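Local coordinates for protein hydrogenase 2 maturation peptidase (PDB 5TTX) that probably acts as a maturation endopeptidase that trims the C-terminal tail from the precursor of a [NiFe]-hydrogenase large subunit, at residues A[23-28]-A[144-149]; A[77-82]-A[126-131]. One frame throughout, in Å; residues are numbered along the deposited sequence.

Contact 1 (A[23-28]-A[144-149]); sequences DGFGPR and EAATHA
Phe25 and Thr147 mark the closest backbone approach, their CA atoms 6.5 Å apart, where the first turn of helix 25-34 lies beside helix 141-158. Gly24 is the N-cap of the former, and its carbonyl O receives Arg28 N at 3.0 Å, closing the first turn; Phe25 and Arg28, three apart, both reach Thr147. The contact is made by packing rather than by hydrogen bonds between the helices.

The Phe25 ring is set by a first torsion that turns CG away from the backbone N (chi1 163°) and reaches the second helix with one edge: CE2 lies 3.8 Å from Ala146 O, which sits near the ring plane. The small Ala146 CB, 4.3 Å from Phe25 CE2, lets the helix come close to the ring and to Cys128, which Ala146 also touches. The methyl of Thr147 touches two partners, with CG2 3.9 Å from Phe25 CD2, oblique to the ring, and 4.2 Å from Arg28 CB. Threonine suits the place because this apolar branch serves the interface while the hydroxyl, as modelled, turns back along its own helix toward Glu144 O, at a separation that is doubtfully short.

Farther out, the Arg28 chain bends at chi2 and chi3 and presents a guanidinium edge to the Glu144 carboxylate. NH2 of Arg28 and OE1 of Glu144 stay 4.1 Å apart, with the two planes 89° to each other, so the attraction is probably a loose electrostatic one.

Phe25 also packs on Leu67 and Cys128 of the sheet, and the arrangement is that of two helices layered on one face of the alpha/beta fold of hydrogenase maturation proteases.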
loop_
_atom_site.group_PDB
_atom_site.type_symbol
_atom_site.label_atom_id
_atom_site.label_comp_id
_atom_site.label_asym_id
_atom_site.label_seq_id
_atom_site.Cartn_x
_atom_site.Cartn_y
_atom_site.Cartn_z
ATOM N N ASP A 23 -4.798 -10.949 49.051
ATOM C CA ASP A 23 -5.197 -10.785 47.654
ATOM C C ASP A 23 -6.633 -10.325 47.524
ATOM O O ASP A 23 -7.048 -9.947 46.424
ATOM C CB ASP A 23 -5.027 -12.081 46.865
ATOM C CG ASP A 23 -4.896 -11.838 45.371
ATOM O OD1 ASP A 23 -4.174 -10.880 45.006
ATOM O OD2 ASP A 23 -5.480 -12.601 44.559
ATOM N N GLY A 24 -7.410 -10.381 48.605
ATOM C CA GLY A 24 -8.735 -9.805 48.590
ATOM C C GLY A 24 -8.785 -8.304 48.801
ATOM O O GLY A 24 -9.876 -7.763 48.971
ATOM N N PHE A 25 -7.644 -7.605 48.793
ATOM C CA PHE A 25 -7.656 -6.141 48.906
ATOM C C PHE A 25 -8.635 -5.482 47.927
ATOM O O PHE A 25 -9.498 -4.694 48.332
ATOM C CB PHE A 25 -6.239 -5.603 48.690
ATOM C CG PHE A 25 -6.178 -4.124 48.376
ATOM C CD1 PHE A 25 -5.966 -3.671 47.060
ATOM C CD2 PHE A 25 -6.305 -3.184 49.392
ATOM C CE1 PHE A 25 -5.890 -2.289 46.779
ATOM C CE2 PHE A 25 -6.233 -1.804 49.118
ATOM C CZ PHE A 25 -6.021 -1.355 47.843
ATOM N N GLY A 26 -8.510 -5.777 46.630
ATOM C CA GLY A 26 -9.317 -5.103 45.627
ATOM C C GLY A 26 -10.816 -5.298 45.813
ATOM O O GLY A 26 -11.581 -4.333 45.888
ATOM N N PRO A 27 -11.265 -6.559 45.856
ATOM C CA PRO A 27 -12.695 -6.817 46.109
ATOM C C PRO A 27 -13.187 -6.231 47.410
ATOM O O PRO A 27 -14.362 -5.836 47.500
ATOM C CB PRO A 27 -12.778 -8.351 46.126
ATOM C CG PRO A 27 -11.632 -8.807 45.197
ATOM C CD PRO A 27 -10.534 -7.769 45.413
ATOM N N ARG A 28 -12.329 -6.166 48.434
ATOM C CA ARG A 28 -12.762 -5.601 49.704
ATOM C C ARG A 28 -12.903 -4.074 49.624
ATOM O O ARG A 28 -13.738 -3.501 50.327
ATOM C CB ARG A 28 -11.801 -6.025 50.816
ATOM C CG ARG A 28 -11.955 -7.508 51.264
ATOM C CD ARG A 28 -13.212 -7.742 52.134
ATOM N NE ARG A 28 -13.137 -6.915 53.323
ATOM C CZ ARG A 28 -12.619 -7.318 54.481
ATOM N NH1 ARG A 28 -12.149 -8.564 54.619
ATOM N NH2 ARG A 28 -12.565 -6.472 55.497
ATOM N N GLU A 144 -6.343 -4.387 55.592
ATOM C CA GLU A 144 -7.626 -3.831 55.979
ATOM C C GLU A 144 -7.545 -2.318 56.116
ATOM O O GLU A 144 -8.423 -1.596 55.631
ATOM C CB GLU A 144 -8.116 -4.444 57.289
ATOM C CG GLU A 144 -9.183 -3.539 57.940
ATOM C CD GLU A 144 -10.410 -4.272 58.429
ATOM O OE1 GLU A 144 -10.307 -5.461 58.819
ATOM O OE2 GLU A 144 -11.488 -3.633 58.436
ATOM N N ALA A 145 -6.528 -1.814 56.823
ATOM C CA ALA A 145 -6.443 -0.367 56.962
ATOM C C ALA A 145 -6.186 0.283 55.605
ATOM O O ALA A 145 -6.668 1.399 55.344
ATOM C CB ALA A 145 -5.376 0.021 57.984
ATOM N N ALA A 146 -5.509 -0.432 54.708
ATOM C CA ALA A 146 -5.206 0.131 53.405
ATOM C C ALA A 146 -6.452 0.241 52.547
ATOM O O ALA A 146 -6.497 1.090 51.640
ATOM C CB ALA A 146 -4.137 -0.703 52.695
ATOM N N THR A 147 -7.462 -0.608 52.798
ATOM C CA THR A 147 -8.700 -0.496 52.037
ATOM C C THR A 147 -9.333 0.878 52.238
ATOM O O THR A 147 -9.835 1.483 51.287
ATOM C CB THR A 147 -9.697 -1.595 52.415
ATOM O OG1 THR A 147 -10.002 -1.537 53.811
ATOM C CG2 THR A 147 -9.154 -2.967 52.059
ATOM N N HIS A 148 -9.277 1.408 53.461
ATOM C CA HIS A 148 -9.870 2.719 53.703
ATOM C C HIS A 148 -9.065 3.810 53.018
ATOM O O HIS A 148 -9.636 4.769 52.493
ATOM C CB HIS A 148 -9.997 2.976 55.210
ATOM C CG HIS A 148 -10.843 1.954 55.888
ATOM N ND1 HIS A 148 -12.220 1.974 55.825
ATOM C CD2 HIS A 148 -10.513 0.833 56.565
ATOM C CE1 HIS A 148 -12.701 0.918 56.454
ATOM N NE2 HIS A 148 -11.687 0.217 56.923
ATOM N N ALA A 149 -7.738 3.669 53.003
ATOM C CA ALA A 149 -6.894 4.615 52.282
ATOM C C ALA A 149 -7.156 4.548 50.779
ATOM O O ALA A 149 -7.225 5.583 50.100
ATOM C CB ALA A 149 -5.423 4.331 52.582
#

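Contact 2 (A[77-82]-A[126-131])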
loop_
_atom_site.group_PDB
_atom_site.type_symbol
_atom_site.label_atom_id
_atom_site.label_comp_id
_atom_site.label_asym_id
_atom_site.label_seq_id
_atom_site.Cartn_x
_atom_site.Cartn_y
_atom_site.Cartn_z
ATOM N N GLY A 77 0.455 -3.015 53.382
ATOM C CA GLY A 77 -0.457 -1.885 53.443
ATOM C C GLY A 77 0.023 -0.643 52.711
ATOM O O GLY A 77 -0.717 0.332 52.638
ATOM N N ARG A 78 1.256 -0.624 52.214
ATOM C CA ARG A 78 1.671 0.458 51.331
ATOM C C ARG A 78 0.851 0.424 50.037
ATOM O O ARG A 78 0.587 -0.640 49.468
ATOM C CB ARG A 78 3.176 0.328 51.039
ATOM C CG ARG A 78 3.739 1.285 50.034
ATOM C CD ARG A 78 3.775 2.715 50.540
ATOM N NE ARG A 78 4.496 2.857 51.803
ATOM C CZ ARG A 78 5.818 2.814 51.964
ATOM N NH1 ARG A 78 6.326 2.964 53.182
ATOM N NH2 ARG A 78 6.634 2.624 50.932
ATOM N N LEU A 79 0.415 1.590 49.591
ATOM C CA LEU A 79 -0.368 1.719 48.369
ATOM C C LEU A 79 0.489 2.316 47.263
ATOM O O LEU A 79 1.423 3.079 47.521
ATOM C CB LEU A 79 -1.620 2.595 48.571
ATOM C CG LEU A 79 -2.758 1.976 49.387
ATOM C CD1 LEU A 79 -3.975 2.954 49.491
ATOM C CD2 LEU A 79 -3.172 0.621 48.817
ATOM N N SER A 80 0.143 1.977 46.027
ATOM C CA SER A 80 0.914 2.362 44.849
ATOM C C SER A 80 -0.061 2.724 43.741
ATOM O O SER A 80 -0.839 1.872 43.296
ATOM C CB SER A 80 1.818 1.214 44.394
ATOM O OG SER A 80 2.920 1.715 43.690
ATOM N N LYS A 81 -0.024 3.965 43.284
ATOM C CA LYS A 81 -0.909 4.410 42.219
ATOM C C LYS A 81 -0.093 4.566 40.947
ATOM O O LYS A 81 0.976 5.178 40.962
ATOM C CB LYS A 81 -1.600 5.730 42.582
ATOM C CG LYS A 81 -2.583 6.235 41.519
ATOM C CD LYS A 81 -3.320 7.486 41.993
ATOM C CE LYS A 81 -2.361 8.475 42.632
ATOM N NZ LYS A 81 -2.023 9.585 41.696
ATOM N N SER A 82 -0.593 4.025 39.851
ATOM C CA SER A 82 0.077 4.187 38.577
ATOM C C SER A 82 -0.966 4.406 37.496
ATOM O O SER A 82 -2.167 4.187 37.686
ATOM C CB SER A 82 0.957 2.961 38.239
ATOM O OG SER A 82 0.206 1.773 38.338
ATOM N N ILE A 126 -4.290 1.019 41.301
ATOM C CA ILE A 126 -3.952 1.176 42.701
ATOM C C ILE A 126 -3.617 -0.210 43.232
ATOM O O ILE A 126 -4.500 -1.081 43.338
ATOM C CB ILE A 126 -5.105 1.817 43.486
ATOM C CG1 ILE A 126 -5.300 3.275 43.024
ATOM C CG2 ILE A 126 -4.849 1.712 44.977
ATOM C CD1 ILE A 126 -6.638 3.874 43.456
ATOM N N GLY A 127 -2.346 -0.428 43.541
ATOM C CA GLY A 127 -1.886 -1.692 44.079
ATOM C C GLY A 127 -1.607 -1.540 45.561
ATOM O O GLY A 127 -1.236 -0.454 46.026
ATOM N N CYS A 128 -1.780 -2.643 46.292
ATOM C CA CYS A 128 -1.529 -2.721 47.723
ATOM C C CYS A 128 -0.512 -3.815 48.024
ATOM O O CYS A 128 -0.668 -4.952 47.571
ATOM C CB CYS A 128 -2.827 -3.015 48.481
ATOM S SG CYS A 128 -2.550 -3.207 50.242
ATOM N N ILE A 129 0.540 -3.479 48.766
ATOM C CA ILE A 129 1.509 -4.503 49.151
ATOM C C ILE A 129 0.867 -5.384 50.213
ATOM O O ILE A 129 0.439 -4.865 51.243
ATOM C CB ILE A 129 2.804 -3.900 49.682
ATOM C CG1 ILE A 129 3.441 -3.014 48.600
ATOM C CG2 ILE A 129 3.767 -5.033 50.157
ATOM C CD1 ILE A 129 4.744 -2.366 49.042
ATOM N N PRO A 130 0.776 -6.696 50.007
ATOM C CA PRO A 130 0.132 -7.561 50.996
ATOM C C PRO A 130 1.043 -7.842 52.173
ATOM O O PRO A 130 2.259 -7.615 52.141
ATOM C CB PRO A 130 -0.121 -8.850 50.217
ATOM C CG PRO A 130 1.110 -8.946 49.345
ATOM C CD PRO A 130 1.327 -7.481 48.883
ATOM N N ARG A 131 0.424 -8.343 53.231
ATOM C CA ARG A 131 1.204 -8.996 54.260
ATOM C C ARG A 131 1.317 -10.474 53.963
ATOM O O ARG A 131 2.411 -11.043 53.969
ATOM C CB ARG A 131 0.567 -8.819 55.641
ATOM C CG ARG A 131 1.336 -9.615 56.698
ATOM C CD ARG A 131 0.561 -9.791 58.019
ATOM N NE ARG A 131 1.354 -10.602 58.933
ATOM C CZ ARG A 131 0.933 -11.053 60.123
ATOM N NH1 ARG A 131 -0.282 -10.774 60.555
ATOM N NH2 ARG A 131 1.743 -11.790 60.878
#
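Leu79 and Cys128 form a non-hydrogen-bonded antiparallel pair where strand 79-83, outermost in this chain's sheet, joins strand 122-128 in this alpha/beta fold. The short strands run at 157° to each other. Ser80 and Gly127, the hydrogen-bonded pair, exchange backbone bonds, and the ladder continues past the strands as Ile129 N donates to Arg78 O at 2.9 Å and Gly77 N to Ile129 O at 2.8 Å.

Leu79, with CG beside its backbone N (chi1 -72°), brings CD2 to 3.7 Å from Cys128 CB and 4.3 Å from Ile126 CG2. These apolar groups share the face covered by helices 25-34 and 141-158, which suits a leucine and a small cysteine. A side chain at Gly127 would point to the face of Ser80, its CB near Ser80 O; glycine leaves that place clear.

Ile129 runs alongside Arg78, both side chains pointing the same way. Its CG1 branch, beside the backbone N, carries CD1 to 3.7 Å from Arg78 CB and 3.9 Å from Arg78 CG, so the isoleucine packs on the aliphatic root of an arginine whose bent chain leads its charged end away. Cut back to an alanine here, the side chain would lack CG1 and CD1, which is likely to leave that root without its apolar neighbour and the arginine freer to turn.

Gly77 has a positive phi, 86°, at which a side chain would jam against the preceding carbonyl; its CA rests 4.0 Å from Cys128 SG.

The two contacts belong to successive layers of one core, their centres about 9 Å apart: contact 1 lies in the helix layer, and contact 2 joins the outermost strand of this chain's sheet to its neighbour beneath, nested within the chain loop that contact 1 closes. Phe25 joins them, with CD1 3.5 Å from Cys128 CB and CZ 3.6 Å from Leu79 CD2. Helix 141-158 comes down beside it, bringing Ala146 CB to 3.6 Å from Gly77 O and Ala149 CB to 3.7 Å from Leu79 CD1. This helix is the next element after strand 122-128, and on the way Arg131 N bonds to Asp22 OD1, tying the end of contact 2 to the residue just before 23-28.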